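Local coordinates for protein cystathionine beta-lyases/cystathionine gamma-synthases (PDB 5X5H) that probably catalyses the pyridoxal 5'-phosphate-dependent replacement of succinate in O-succinyl-L-homoserine by L-cysteine, giving L,L-cystathionine for methionine biosynthesis, at residues I88-I93 / G108-L113; K318-S323 / D361-S366; M346-A351 / L356-D361. All blocks are in the same frame, centred on the assembly; numbering follows the deposited sequence.

In the fold
Contact 1 lies in the pyridoxal-phosphate-binding part of the chain. Contacts 2 and 3 belong to its C-terminal part. Contact 3 links the other two. Its centre is about 13 Å from that of contact 2 and about 19 Å from that of contact 1, while the centres of contacts 1 and 2 are about 28 Å apart. It shares Asp361 with contact 2 and touches contact 1, where Tyr111 CB packs 3.8 Å from Leu356 CD2. The cofactor is nearest contact 1: it is about 5 Å from the side chain of Thr110, about 7 Å from that of His348 in contact 3 and about 14 Å from that of Ile365 in contact 2.

Contact 1 (I88-I93 / G108-L113); sequences ILFRII and GGTYRL
Phe90 and Leu113 reach across from two helices and lie alongside each other, pointing opposite ways, and Thr110 meets the far end of the same ring. The contact is apolar and small, with 116 Å² buried. Every contact between the two segments ends on the ring of Phe90. The two backbones stay well apart, with 9.6 Å between Phe90 CA and Leu113 CA, so the side chains have to span the gap.

On Leu113 the CD2 branch does most of the touching. It lies 3.7 Å from Phe90 CE2 and 3.8 Å from Phe90 CD2, reaching the ring obliquely along one side. Leu113 CG follows at 4.0 Å from Phe90 CE2. The leucine holds CG anti to its backbone N (chi1 -174°), which sends the branched end out from helix 108-118 to the ring. Thr110 comes in differently. It approaches almost perpendicular to Phe90, and its methyl CG2 sits at the ring edge, near the ring plane, 4.2 Å from Phe90 CZ. The ring is therefore touched at CD2 and CE2 by leucine and at CZ by threonine, one helical turn apart on the same helix.

Helix 108-118 starts directly after Tyr107, a cofactor-binding residue, and helix 82-93 starts at Gly82 and Met83, which also bind the cofactor. The contact thus joins two helices whose N-terminal ends serve the pyridoxal phosphate site. Trp148 and Phe118 each form a T-shaped pair with Phe90. Ile88, Arg91 and Ile92 carry helix 82-93 against helix 222-235. Both helices of the contact rest on strand 144-150 of the seven-stranded sheet, Phe90 on Leu146 and Thr110 on Trp148, and strand 99-103 of that sheet connects them in the chain.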
ATOM      1  N   ILE A  88      25.489   8.984   0.045  1.00 11.61           N
ATOM      2  CA  ILE A  88      25.781   8.923   1.490  1.00 11.85           C
ATOM      3  C   ILE A  88      27.108   8.259   1.723  1.00 12.72           C
ATOM      4  O   ILE A  88      27.915   8.791   2.537  1.00 13.32           O
ATOM      5  CB  ILE A  88      24.671   8.143   2.242  1.00 14.73           C
ATOM      6  CG1 ILE A  88      23.339   8.900   2.244  1.00 18.20           C
ATOM      7  CG2 ILE A  88      25.106   7.890   3.686  1.00 16.27           C
ATOM      8  CD1 ILE A  88      23.357  10.287   2.822  1.00 21.76           C
ATOM      9  N   LEU A  89      27.429   7.142   1.066  1.00 12.57           N
ATOM     10  CA  LEU A  89      28.695   6.488   1.317  1.00 14.86           C
ATOM     11  C   LEU A  89      29.825   7.400   0.883  1.00 14.42           C
ATOM     12  O   LEU A  89      30.856   7.560   1.597  1.00 15.65           O
ATOM     13  CB  LEU A  89      28.736   5.097   0.621  1.00 19.04           C
ATOM     14  CG  LEU A  89      29.553   3.930   1.004  1.00 21.83           C
ATOM     15  CD1 LEU A  89      29.719   3.753   2.479  1.00 19.09           C
ATOM     16  CD2 LEU A  89      29.043   2.796   0.140  1.00 25.70           C
ATOM     17  N   PHE A  90      29.713   8.119  -0.215  1.00 13.65           N
ATOM     18  CA  PHE A  90      30.686   9.063  -0.687  1.00 14.20           C
ATOM     19  C   PHE A  90      30.932  10.125   0.408  1.00 14.68           C
ATOM     20  O   PHE A  90      32.076  10.568   0.674  1.00 16.20           O
ATOM     21  CB  PHE A  90      30.359   9.798  -1.990  1.00 15.27           C
ATOM     22  CG  PHE A  90      30.480   9.013  -3.262  1.00 14.58           C
ATOM     23  CD1 PHE A  90      30.979   7.737  -3.361  1.00 17.00           C
ATOM     24  CD2 PHE A  90      29.977   9.581  -4.389  1.00 18.88           C
ATOM     25  CE1 PHE A  90      31.032   7.055  -4.617  1.00 18.10           C
ATOM     26  CE2 PHE A  90      30.044   8.922  -5.616  1.00 17.53           C
ATOM     27  CZ  PHE A  90      30.589   7.703  -5.690  1.00 16.35           C
ATOM     28  N   ARG A  91      29.858  10.662   1.006  1.00 13.03           N
ATOM     29  CA  ARG A  91      29.953  11.748   1.967  1.00 14.22           C
ATOM     30  C   ARG A  91      30.550  11.301   3.231  1.00 15.15           C
ATOM     31  O   ARG A  91      31.054  12.190   3.945  1.00 17.29           O
ATOM     32  CB  ARG A  91      28.549  12.408   2.118  1.00 14.62           C
ATOM     33  CG  ARG A  91      28.207  13.132   0.840  1.00 15.82           C
ATOM     34  CD  ARG A  91      26.709  13.366   0.827  1.00 18.92           C
ATOM     35  NE  ARG A  91      26.448  14.580   1.542  1.00 19.77           N
ATOM     36  CZ  ARG A  91      25.249  15.108   1.729  1.00 18.72           C
ATOM     37  NH1 ARG A  91      24.197  14.502   1.251  1.00 19.49           N
ATOM     38  NH2 ARG A  91      25.175  16.315   2.239  1.00 19.21           N
ATOM     39  N   ILE A  92      30.445  10.057   3.591  1.00 13.52           N
ATOM     40  CA  ILE A  92      31.083   9.514   4.796  1.00 14.01           C
ATOM     41  C   ILE A  92      32.602   9.342   4.555  1.00 16.58           C
ATOM     42  O   ILE A  92      33.438   9.727   5.357  1.00 16.27           O
ATOM     43  CB  ILE A  92      30.464   8.194   5.189  1.00 15.13           C
ATOM     44  CG1 ILE A  92      29.054   8.478   5.711  1.00 15.93           C
ATOM     45  CG2 ILE A  92      31.286   7.458   6.245  1.00 14.82           C
ATOM     46  CD1 ILE A  92      28.228   7.241   5.813  1.00 16.36           C
ATOM     47  N   ILE A  93      32.957   8.768   3.409  1.00 13.44           N
ATOM     48  CA  ILE A  93      34.329   8.336   3.160  1.00 13.73           C
ATOM     49  C   ILE A  93      35.162   9.515   2.690  1.00 15.51           C
ATOM     50  O   ILE A  93      36.391   9.506   3.005  1.00 16.40           O
ATOM     51  CB  ILE A  93      34.325   7.189   2.171  1.00 13.72           C
ATOM     52  CG1 ILE A  93      33.719   5.958   2.819  1.00 14.86           C
ATOM     53  CG2 ILE A  93      35.786   6.802   1.741  1.00 16.08           C
ATOM     54  CD1 ILE A  93      33.509   4.772   1.950  1.00 14.77           C
ATOM     55  N   GLY A 108      26.360   4.908 -15.302  1.00 20.16           N
ATOM     56  CA  GLY A 108      26.468   6.330 -15.719  1.00 18.37           C
ATOM     57  C   GLY A 108      26.065   7.258 -14.564  1.00 18.61           C
ATOM     58  O   GLY A 108      26.676   8.310 -14.384  1.00 17.38           O
ATOM     59  N   GLY A 109      25.109   6.818 -13.723  1.00 16.66           N
ATOM     60  CA  GLY A 109      24.737   7.648 -12.610  1.00 15.51           C
ATOM     61  C   GLY A 109      25.838   7.822 -11.524  1.00 14.86           C
ATOM     62  O   GLY A 109      25.988   8.885 -10.978  1.00 13.47           O
ATOM     63  N   THR A 110      26.619   6.793 -11.249  1.00 13.45           N
ATOM     64  CA  THR A 110      27.738   6.841 -10.374  1.00 13.61           C
ATOM     65  C   THR A 110      28.810   7.880 -10.866  1.00 13.80           C
ATOM     66  O   THR A 110      29.318   8.730 -10.135  1.00 14.39           O
ATOM     67  CB  THR A 110      28.390   5.488 -10.111  1.00 16.33           C
ATOM     68  OG1 THR A 110      27.353   4.566  -9.722  1.00 17.61           O
ATOM     69  CG2 THR A 110      29.447   5.593  -9.113  1.00 18.81           C
ATOM     70  N   TYR A 111      29.104   7.690 -12.141  1.00 16.55           N
ATOM     71  CA  TYR A 111      30.034   8.587 -12.789  1.00 16.75           C
ATOM     72  C   TYR A 111      29.570  10.068 -12.785  1.00 14.54           C
ATOM     73  O   TYR A 111      30.352  10.937 -12.403  1.00 16.50           O
ATOM     74  CB  TYR A 111      30.236   8.139 -14.303  1.00 17.06           C
ATOM     75  CG  TYR A 111      31.067   9.215 -15.097  1.00 19.44           C
ATOM     76  CD1 TYR A 111      32.386   9.345 -14.820  1.00 19.19           C
ATOM     77  CD2 TYR A 111      30.434  10.087 -15.936  1.00 22.71           C
ATOM     78  CE1 TYR A 111      33.131  10.390 -15.450  1.00 21.39           C
ATOM     79  CE2 TYR A 111      31.162  11.095 -16.552  1.00 22.22           C
ATOM     80  CZ  TYR A 111      32.466  11.175 -16.318  1.00 22.08           C
ATOM     81  OH  TYR A 111      33.165  12.280 -16.953  1.00 29.49           O
ATOM     82  N   ARG A 112      28.316  10.310 -13.074  1.00 13.30           N
ATOM     83  CA  ARG A 112      27.730  11.635 -13.097  1.00 13.68           C
ATOM     84  C   ARG A 112      27.814  12.230 -11.717  1.00 15.52           C
ATOM     85  O   ARG A 112      28.159  13.390 -11.533  1.00 15.34           O
ATOM     86  CB  ARG A 112      26.325  11.652 -13.640  1.00 17.13           C
ATOM     87  CG  ARG A 112      25.609  13.013 -13.600  1.00 22.28           C
ATOM     88  CD  ARG A 112      24.235  12.931 -14.217  1.00 31.46           C
ATOM     89  NE  ARG A 112      23.639  11.626 -13.815  1.00 42.03           N
ATOM     90  CZ  ARG A 112      22.380  11.380 -13.443  1.00 45.29           C
ATOM     91  NH1 ARG A 112      21.444  12.337 -13.377  1.00 58.16           N
ATOM     92  NH2 ARG A 112      22.044  10.140 -13.119  1.00 34.70           N
ATOM     93  N   LEU A 113      27.524  11.440 -10.707  1.00 13.98           N
ATOM     94  CA  LEU A 113      27.622  11.985  -9.351  1.00 13.37           C
ATOM     95  C   LEU A 113      29.009  12.425  -9.004  1.00 14.32           C
ATOM     96  O   LEU A 113      29.188  13.508  -8.451  1.00 14.56           O
ATOM     97  CB  LEU A 113      27.143  10.899  -8.339  1.00 15.01           C
ATOM     98  CG  LEU A 113      27.025  11.308  -6.839  1.00 15.71           C
ATOM     99  CD1 LEU A 113      26.120  12.461  -6.604  1.00 16.34           C
ATOM    100  CD2 LEU A 113      26.592  10.085  -6.007  1.00 17.26           C
TER

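Contact 2 (K318-S323 / D361-S366); sequences KKFCTS and DLVRIS
Val363 presents both of its methyl groups to the helix and overlaps the thiol of Cys321. The helix belongs to a beta-alpha-beta crossover: it leads from strand 305-310 to the parallel strand 328-329 and packs on the five-stranded C-terminal sheet on the way. Strand 362-366 lies between strands 305-310 and 339-341 in that sheet. The axes of helix 318-323 and strand 362-366 come within 9.0 Å, and their directions differ by 31°.

Cys321 SG lies 3.8 Å from Val363 CG2 and 4.1 Å from Val363 CG1. Phe320 takes the next place along the strand. Its CG stands anti to the backbone N (chi1 -178°), which brings CD2 and CE2 of the ring to Val363 and Ile365. Val363 CG1 is at the ring edge, near its plane, 4.2 Å from Phe320 CD2. Ile365 CD1 meets the ring obliquely, 4.2 Å from Phe320 CE2. Val363 and Ile365 alternate with Arg364, whose CB points away from the helix; its guanidinium forms a salt bridge with Glu341 and a hydrogen bond with the cofactor-binding Asn154. Leu340 and helix 372-384 add further cover to Phe320. Pro43 of the second subunit packs on Cys321.

Within segment 318-323, Lys319 O accepts two side-chain hydroxyls from opposite faces of its plane: Ser323 OG at 2.6 Å and Thr322 OG1 at 3.2 Å.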
ATOM      1  N   LYS A 318      19.762  -0.739 -32.662  1.00 18.98           N
ATOM      2  CA  LYS A 318      18.498  -0.108 -32.460  1.00 19.18           C
ATOM      3  C   LYS A 318      17.357  -0.824 -33.039  1.00 20.17           C
ATOM      4  O   LYS A 318      16.270  -0.891 -32.452  1.00 20.54           O
ATOM      5  CB  LYS A 318      18.520   1.364 -32.913  1.00 22.29           C
ATOM      6  CG  LYS A 318      19.442   2.190 -32.131  1.00 22.38           C
ATOM      7  CD  LYS A 318      19.388   3.631 -32.695  1.00 28.53           C
ATOM      8  CE  LYS A 318      18.308   4.371 -31.945  1.00 31.93           C
ATOM      9  NZ  LYS A 318      18.283   5.839 -32.370  1.00 36.88           N
ATOM     10  N   LYS A 319      17.533  -1.441 -34.222  1.00 20.17           N
ATOM     11  CA  LYS A 319      16.461  -2.226 -34.821  1.00 20.81           C
ATOM     12  C   LYS A 319      16.133  -3.500 -33.937  1.00 19.44           C
ATOM     13  O   LYS A 319      14.943  -3.912 -33.829  1.00 21.36           O
ATOM     14  CB  LYS A 319      16.858  -2.648 -36.261  1.00 24.92           C
ATOM     15  CG  LYS A 319      15.816  -3.450 -37.006  1.00 28.67           C
ATOM     16  CD  LYS A 319      14.489  -2.715 -37.076  1.00 29.81           C
ATOM     17  CE  LYS A 319      13.404  -3.368 -37.951  1.00 38.65           C
ATOM     18  NZ  LYS A 319      13.830  -4.149 -39.179  1.00 41.17           N
ATOM     19  N   PHE A 320      17.227  -4.074 -33.383  1.00 18.98           N
ATOM     20  CA  PHE A 320      17.031  -5.248 -32.469  1.00 19.03           C
ATOM     21  C   PHE A 320      16.163  -4.776 -31.272  1.00 17.48           C
ATOM     22  O   PHE A 320      15.212  -5.477 -30.914  1.00 19.21           O
ATOM     23  CB  PHE A 320      18.299  -5.798 -32.030  1.00 17.75           C
ATOM     24  CG  PHE A 320      18.147  -7.016 -31.152  1.00 17.70           C
ATOM     25  CD1 PHE A 320      17.841  -8.262 -31.686  1.00 18.54           C
ATOM     26  CD2 PHE A 320      18.304  -6.859 -29.797  1.00 16.42           C
ATOM     27  CE1 PHE A 320      17.788  -9.413 -30.832  1.00 20.10           C
ATOM     28  CE2 PHE A 320      18.208  -7.979 -28.951  1.00 17.94           C
ATOM     29  CZ  PHE A 320      17.910  -9.242 -29.460  1.00 17.26           C
ATOM     30  N   CYS A 321      16.497  -3.604 -30.772  1.00 18.48           N
ATOM     31  CA  CYS A 321      15.728  -3.030 -29.667  1.00 19.27           C
ATOM     32  C   CYS A 321      14.250  -2.880 -29.948  1.00 20.86           C
ATOM     33  O   CYS A 321      13.417  -3.069 -29.003  1.00 20.08           O
ATOM     34  CB  CYS A 321      16.365  -1.732 -29.155  1.00 17.61           C
ATOM     35  SG  CYS A 321      17.833  -1.887 -28.262  1.00 19.99           S
ATOM     36  N   THR A 322      13.845  -2.523 -31.156  1.00 18.11           N
ATOM     37  CA  THR A 322      12.454  -2.332 -31.473  1.00 18.76           C
ATOM     38  C   THR A 322      11.753  -3.547 -32.106  1.00 19.62           C
ATOM     39  O   THR A 322      10.543  -3.527 -32.410  1.00 22.11           O
ATOM     40  CB  THR A 322      12.215  -1.114 -32.410  1.00 21.06           C
ATOM     41  OG1 THR A 322      12.924  -1.387 -33.631  1.00 24.71           O
ATOM     42  CG2 THR A 322      12.801   0.139 -31.790  1.00 22.20           C
ATOM     43  N   SER A 323      12.466  -4.677 -32.234  1.00 18.09           N
ATOM     44  CA  SER A 323      11.946  -5.876 -32.870  1.00 18.51           C
ATOM     45  C   SER A 323      11.450  -6.969 -31.906  1.00 18.33           C
ATOM     46  O   SER A 323      10.741  -7.875 -32.285  1.00 18.91           O
ATOM     47  CB  SER A 323      12.968  -6.502 -33.751  1.00 18.28           C
ATOM     48  OG  SER A 323      13.235  -5.604 -34.824  1.00 22.20           O
ATOM     49  N   ASP A 361      26.989   0.200 -30.872  1.00 16.27           N
ATOM     50  CA  ASP A 361      26.506  -0.997 -31.395  1.00 15.61           C
ATOM     51  C   ASP A 361      26.040  -2.028 -30.306  1.00 16.97           C
ATOM     52  O   ASP A 361      25.725  -3.150 -30.675  1.00 16.65           O
ATOM     53  CB  ASP A 361      27.608  -1.696 -32.253  1.00 18.79           C
ATOM     54  CG  ASP A 361      28.796  -2.078 -31.553  1.00 21.58           C
ATOM     55  OD1 ASP A 361      28.882  -2.117 -30.347  1.00 21.40           O
ATOM     56  OD2 ASP A 361      29.920  -2.395 -32.231  1.00 23.86           O
ATOM     57  N   LEU A 362      25.995  -1.545 -29.062  1.00 14.97           N
ATOM     58  CA  LEU A 362      25.816  -2.407 -27.856  1.00 13.37           C
ATOM     59  C   LEU A 362      24.377  -2.343 -27.346  1.00 14.98           C
ATOM     60  O   LEU A 362      23.807  -1.264 -27.233  1.00 16.56           O
ATOM     61  CB  LEU A 362      26.802  -2.116 -26.794  1.00 13.38           C
ATOM     62  CG  LEU A 362      26.821  -3.077 -25.581  1.00 14.76           C
ATOM     63  CD1 LEU A 362      28.118  -3.168 -24.945  1.00 15.84           C
ATOM     64  CD2 LEU A 362      25.771  -2.572 -24.539  1.00 15.98           C
ATOM     65  N   VAL A 363      23.797  -3.531 -27.136  1.00 13.62           N
ATOM     66  CA  VAL A 363      22.472  -3.684 -26.458  1.00 13.78           C
ATOM     67  C   VAL A 363      22.685  -4.462 -25.196  1.00 14.01           C
ATOM     68  O   VAL A 363      23.436  -5.423 -25.148  1.00 15.25           O
ATOM     69  CB  VAL A 363      21.493  -4.416 -27.357  1.00 12.40           C
ATOM     70  CG1 VAL A 363      20.163  -4.776 -26.621  1.00 14.95           C
ATOM     71  CG2 VAL A 363      21.180  -3.563 -28.587  1.00 15.55           C
ATOM     72  N   ARG A 364      22.036  -3.966 -24.090  1.00 12.96           N
ATOM     73  CA  ARG A 364      22.124  -4.609 -22.785  1.00 13.89           C
ATOM     74  C   ARG A 364      20.781  -5.273 -22.546  1.00 12.25           C
ATOM     75  O   ARG A 364      19.708  -4.670 -22.732  1.00 12.30           O
ATOM     76  CB  ARG A 364      22.390  -3.623 -21.698  1.00 14.61           C
ATOM     77  CG  ARG A 364      22.578  -4.204 -20.297  1.00 14.90           C
ATOM     78  CD  ARG A 364      22.584  -3.175 -19.185  1.00 16.21           C
ATOM     79  NE  ARG A 364      21.225  -2.795 -18.904  1.00 14.82           N
ATOM     80  CZ  ARG A 364      20.906  -1.736 -18.188  1.00 16.35           C
ATOM     81  NH1 ARG A 364      21.802  -1.040 -17.586  1.00 17.62           N
ATOM     82  NH2 ARG A 364      19.687  -1.468 -17.944  1.00 16.47           N
ATOM     83  N   ILE A 365      20.859  -6.575 -22.199  1.00 12.15           N
ATOM     84  CA  ILE A 365      19.651  -7.360 -21.981  1.00 11.42           C
ATOM     85  C   ILE A 365      19.622  -7.881 -20.582  1.00 10.68           C
ATOM     86  O   ILE A 365      20.579  -8.462 -20.074  1.00 12.33           O
ATOM     87  CB  ILE A 365      19.541  -8.583 -22.924  1.00 12.15           C
ATOM     88  CG1 ILE A 365      19.787  -8.115 -24.408  1.00 13.42           C
ATOM     89  CG2 ILE A 365      18.212  -9.233 -22.807  1.00 14.23           C
ATOM     90  CD1 ILE A 365      19.891  -9.335 -25.340  1.00 16.71           C
ATOM     91  N   SER A 366      18.484  -7.595 -19.883  1.00 11.44           N
ATOM     92  CA  SER A 366      18.175  -8.192 -18.556  1.00 11.60           C
ATOM     93  C   SER A 366      17.255  -9.389 -18.818  1.00 10.55           C
ATOM     94  O   SER A 366      16.074  -9.200 -19.116  1.00 11.68           O
ATOM     95  CB  SER A 366      17.551  -7.130 -17.672  1.00 11.79           C
ATOM     96  OG  SER A 366      17.230  -7.747 -16.379  1.00 12.75           O
TER

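Contact 3 (M346-A351 / L356-D361); sequences MTHQSA and LEVPRD
His348 O accepts two hydrogen bonds, one from Ala351 N at 2.9 Å and one from a water. The same water takes the N-H of Val358, 2.9 Å from Val358 N, and so bridges the two backbones. Beside this bridge the side chains meet directly. Val358 CG2 packs 3.7 Å from His348 CB and comes at the imidazole ring obliquely. Further along, Ala351 CB lies 3.8 Å from Leu356 CB, and Glu357 CB touches Ala351 O. The carboxylate of Glu357 is held by Gly353 N.

Bonds at both nitrogens fix the rotation of the His348 ring. His348 ND1 donates to Thr347 OG1 at 2.7 Å, with the oxygen close to the ring plane. NE2 is hydrogen-bonded to the backbone O of Asn154. Thr347 OG1 is in turn bonded to Glu341.

Residues 346-351 hold a type I beta turn, Met346 to Gln349, that runs into the 3-10 segment 349-351. The chain then doubles back on itself within the long loop between strands 339-341 and 362-366. Asn154 binds pyridoxal 5'-phosphate, so its bond to His348 is consistent with a second-shell place for the histidine beside the cofactor pocket.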
ATOM      1  N   MET A 346      20.539   5.745 -23.580  1.00 20.09           N
ATOM      2  CA  MET A 346      19.582   5.613 -22.572  1.00 18.03           C
ATOM      3  C   MET A 346      20.336   5.651 -21.287  1.00 23.94           C
ATOM      4  O   MET A 346      20.683   6.727 -20.876  1.00 22.74           O
ATOM      5  CB  MET A 346      18.777   4.231 -22.784  1.00 19.74           C
ATOM      6  CG  MET A 346      17.861   4.217 -24.017  1.00 17.37           C
ATOM      7  SD  MET A 346      17.013   2.670 -24.562  1.00 20.19           S
ATOM      8  CE  MET A 346      15.896   2.362 -23.138  1.00 19.73           C
ATOM      9  N   THR A 347      20.658   4.550 -20.614  1.00 22.21           N
ATOM     10  CA  THR A 347      21.166   4.656 -19.197  1.00 23.14           C
ATOM     11  C   THR A 347      22.530   5.300 -19.037  1.00 22.51           C
ATOM     12  O   THR A 347      22.921   5.759 -17.935  1.00 25.17           O
ATOM     13  CB  THR A 347      21.307   3.266 -18.548  1.00 22.86           C
ATOM     14  OG1 THR A 347      22.142   2.441 -19.394  1.00 21.71           O
ATOM     15  CG2 THR A 347      19.889   2.640 -18.277  1.00 26.33           C
ATOM     16  N   HIS A 348      23.330   5.297 -20.147  1.00 21.25           N
ATOM     17  CA  HIS A 348      24.699   5.749 -20.102  1.00 21.20           C
ATOM     18  C   HIS A 348      24.887   6.946 -20.992  1.00 25.44           C
ATOM     19  O   HIS A 348      26.042   7.289 -21.290  1.00 22.77           O
ATOM     20  CB  HIS A 348      25.706   4.606 -20.462  1.00 22.49           C
ATOM     21  CG  HIS A 348      25.828   3.579 -19.385  1.00 21.38           C
ATOM     22  ND1 HIS A 348      24.771   2.762 -19.028  1.00 23.35           N
ATOM     23  CD2 HIS A 348      26.813   3.329 -18.515  1.00 22.04           C
ATOM     24  CE1 HIS A 348      25.128   1.992 -18.005  1.00 24.94           C
ATOM     25  NE2 HIS A 348      26.373   2.324 -17.662  1.00 24.17           N
ATOM     26  N   GLN A 349      23.807   7.618 -21.388  1.00 23.38           N
ATOM     27  CA  GLN A 349      24.004   8.856 -22.183  1.00 26.88           C
ATOM     28  C   GLN A 349      24.865   9.868 -21.373  1.00 26.54           C
ATOM     29  O   GLN A 349      25.721  10.565 -21.981  1.00 26.71           O
ATOM     30  CB  GLN A 349      22.647   9.430 -22.586  1.00 35.19           C
ATOM     31  CG  GLN A 349      22.727  10.862 -23.112  1.00 42.65           C
ATOM     32  CD  GLN A 349      21.462  11.286 -23.815  1.00 56.25           C
ATOM     33  OE1 GLN A 349      20.386  10.692 -23.630  1.00 65.44           O
ATOM     34  NE2 GLN A 349      21.576  12.337 -24.616  1.00 62.79           N
ATOM     35  N   SER A 350      24.775   9.833 -20.050  1.00 30.65           N
ATOM     36  CA  SER A 350      25.561  10.689 -19.127  1.00 28.04           C
ATOM     37  C   SER A 350      27.057  10.399 -19.153  1.00 32.58           C
ATOM     38  O   SER A 350      27.832  11.235 -18.662  1.00 33.89           O
ATOM     39  CB  SER A 350      25.079  10.626 -17.612  1.00 36.38           C
ATOM     40  OG  SER A 350      25.027   9.282 -17.089  1.00 41.96           O
ATOM     41  N   ALA A 351      27.470   9.223 -19.665  1.00 29.12           N
ATOM     42  CA  ALA A 351      28.922   8.865 -19.759  1.00 27.10           C
ATOM     43  C   ALA A 351      29.557   9.329 -21.101  1.00 27.82           C
ATOM     44  O   ALA A 351      30.773   9.162 -21.304  1.00 26.45           O
ATOM     45  CB  ALA A 351      29.143   7.376 -19.469  1.00 27.50           C
ATOM     46  N   LEU A 356      34.169   6.197 -19.976  1.00 29.03           N
ATOM     47  CA  LEU A 356      33.073   5.196 -19.711  1.00 26.55           C
ATOM     48  C   LEU A 356      32.072   5.096 -20.846  1.00 26.88           C
ATOM     49  O   LEU A 356      31.047   4.395 -20.704  1.00 27.63           O
ATOM     50  CB  LEU A 356      32.285   5.578 -18.443  1.00 26.55           C
ATOM     51  CG  LEU A 356      33.007   5.113 -17.206  1.00 28.36           C
ATOM     52  CD1 LEU A 356      34.283   5.895 -17.045  1.00 28.93           C
ATOM     53  CD2 LEU A 356      32.067   5.352 -16.048  1.00 26.91           C
ATOM     54  N   GLU A 357      32.272   5.839 -21.953  1.00 22.28           N
ATOM     55  CA  GLU A 357      31.267   5.937 -22.972  1.00 22.42           C
ATOM     56  C   GLU A 357      31.111   4.588 -23.621  1.00 23.11           C
ATOM     57  O   GLU A 357      32.128   3.914 -23.897  1.00 25.34           O
ATOM     58  CB  GLU A 357      31.679   7.002 -24.021  1.00 24.05           C
ATOM     59  CG  GLU A 357      30.758   7.063 -25.215  1.00 23.85           C
ATOM     60  CD  GLU A 357      31.018   8.154 -26.271  1.00 30.62           C
ATOM     61  OE1 GLU A 357      31.641   9.217 -26.008  1.00 28.65           O
ATOM     62  OE2 GLU A 357      30.540   7.876 -27.386  1.00 32.15           O
ATOM     63  N   VAL A 358      29.879   4.194 -23.887  1.00 21.05           N
ATOM     64  CA  VAL A 358      29.560   2.802 -24.310  1.00 20.47           C
ATOM     65  C   VAL A 358      29.427   2.739 -25.818  1.00 17.76           C
ATOM     66  O   VAL A 358      28.833   3.612 -26.386  1.00 21.15           O
ATOM     67  CB  VAL A 358      28.164   2.468 -23.694  1.00 20.12           C
ATOM     68  CG1 VAL A 358      27.773   1.022 -24.084  1.00 21.67           C
ATOM     69  CG2 VAL A 358      28.274   2.536 -22.189  1.00 19.71           C
ATOM     70  N   PRO A 359      29.945   1.697 -26.476  1.00 18.78           N
ATOM     71  CA  PRO A 359      29.762   1.533 -27.915  1.00 19.57           C
ATOM     72  C   PRO A 359      28.337   1.639 -28.414  1.00 20.76           C
ATOM     73  O   PRO A 359      27.360   1.068 -27.814  1.00 17.74           O
ATOM     74  CB  PRO A 359      30.289   0.181 -28.250  1.00 22.63           C
ATOM     75  CG  PRO A 359      30.944  -0.262 -27.018  1.00 24.54           C
ATOM     76  CD  PRO A 359      30.728   0.626 -25.905  1.00 20.45           C
ATOM     77  N   ARG A 360      28.109   2.333 -29.499  1.00 17.88           N
ATOM     78  CA  ARG A 360      26.784   2.486 -30.034  1.00 18.34           C
ATOM     79  C   ARG A 360      26.174   1.260 -30.683  1.00 14.81           C
ATOM     80  O   ARG A 360      24.968   1.198 -30.995  1.00 18.28           O
ATOM     81  CB  ARG A 360      26.795   3.665 -31.054  1.00 22.08           C
ATOM     82  CG  ARG A 360      27.097   5.012 -30.369  1.00 27.02           C
ATOM     83  CD  ARG A 360      26.868   6.103 -31.428  1.00 29.33           C
ATOM     84  NE  ARG A 360      28.100   6.034 -32.174  1.00 35.73           N
ATOM     85  CZ  ARG A 360      28.351   5.611 -33.415  1.00 36.13           C
ATOM     86  NH1 ARG A 360      29.638   5.631 -33.800  1.00 33.28           N
ATOM     87  NH2 ARG A 360      27.429   5.135 -34.252  1.00 37.71           N
ATOM     88  N   ASP A 361      26.989   0.200 -30.872  1.00 16.27           N
ATOM     89  CA  ASP A 361      26.506  -0.997 -31.395  1.00 15.61           C
ATOM     90  C   ASP A 361      26.040  -2.028 -30.306  1.00 16.97           C
ATOM     91  O   ASP A 361      25.725  -3.150 -30.675  1.00 16.65           O
ATOM     92  CB  ASP A 361      27.608  -1.696 -32.253  1.00 18.79           C
ATOM     93  CG  ASP A 361      28.796  -2.078 -31.553  1.00 21.58           C
ATOM     94  OD1 ASP A 361      28.882  -2.117 -30.347  1.00 21.40           O
ATOM     95  OD2 ASP A 361      29.920  -2.395 -32.231  1.00 23.86           O
TER
HETATM   96  O   HOH W   1      27.865   6.210 -23.267  1.00 24.75           O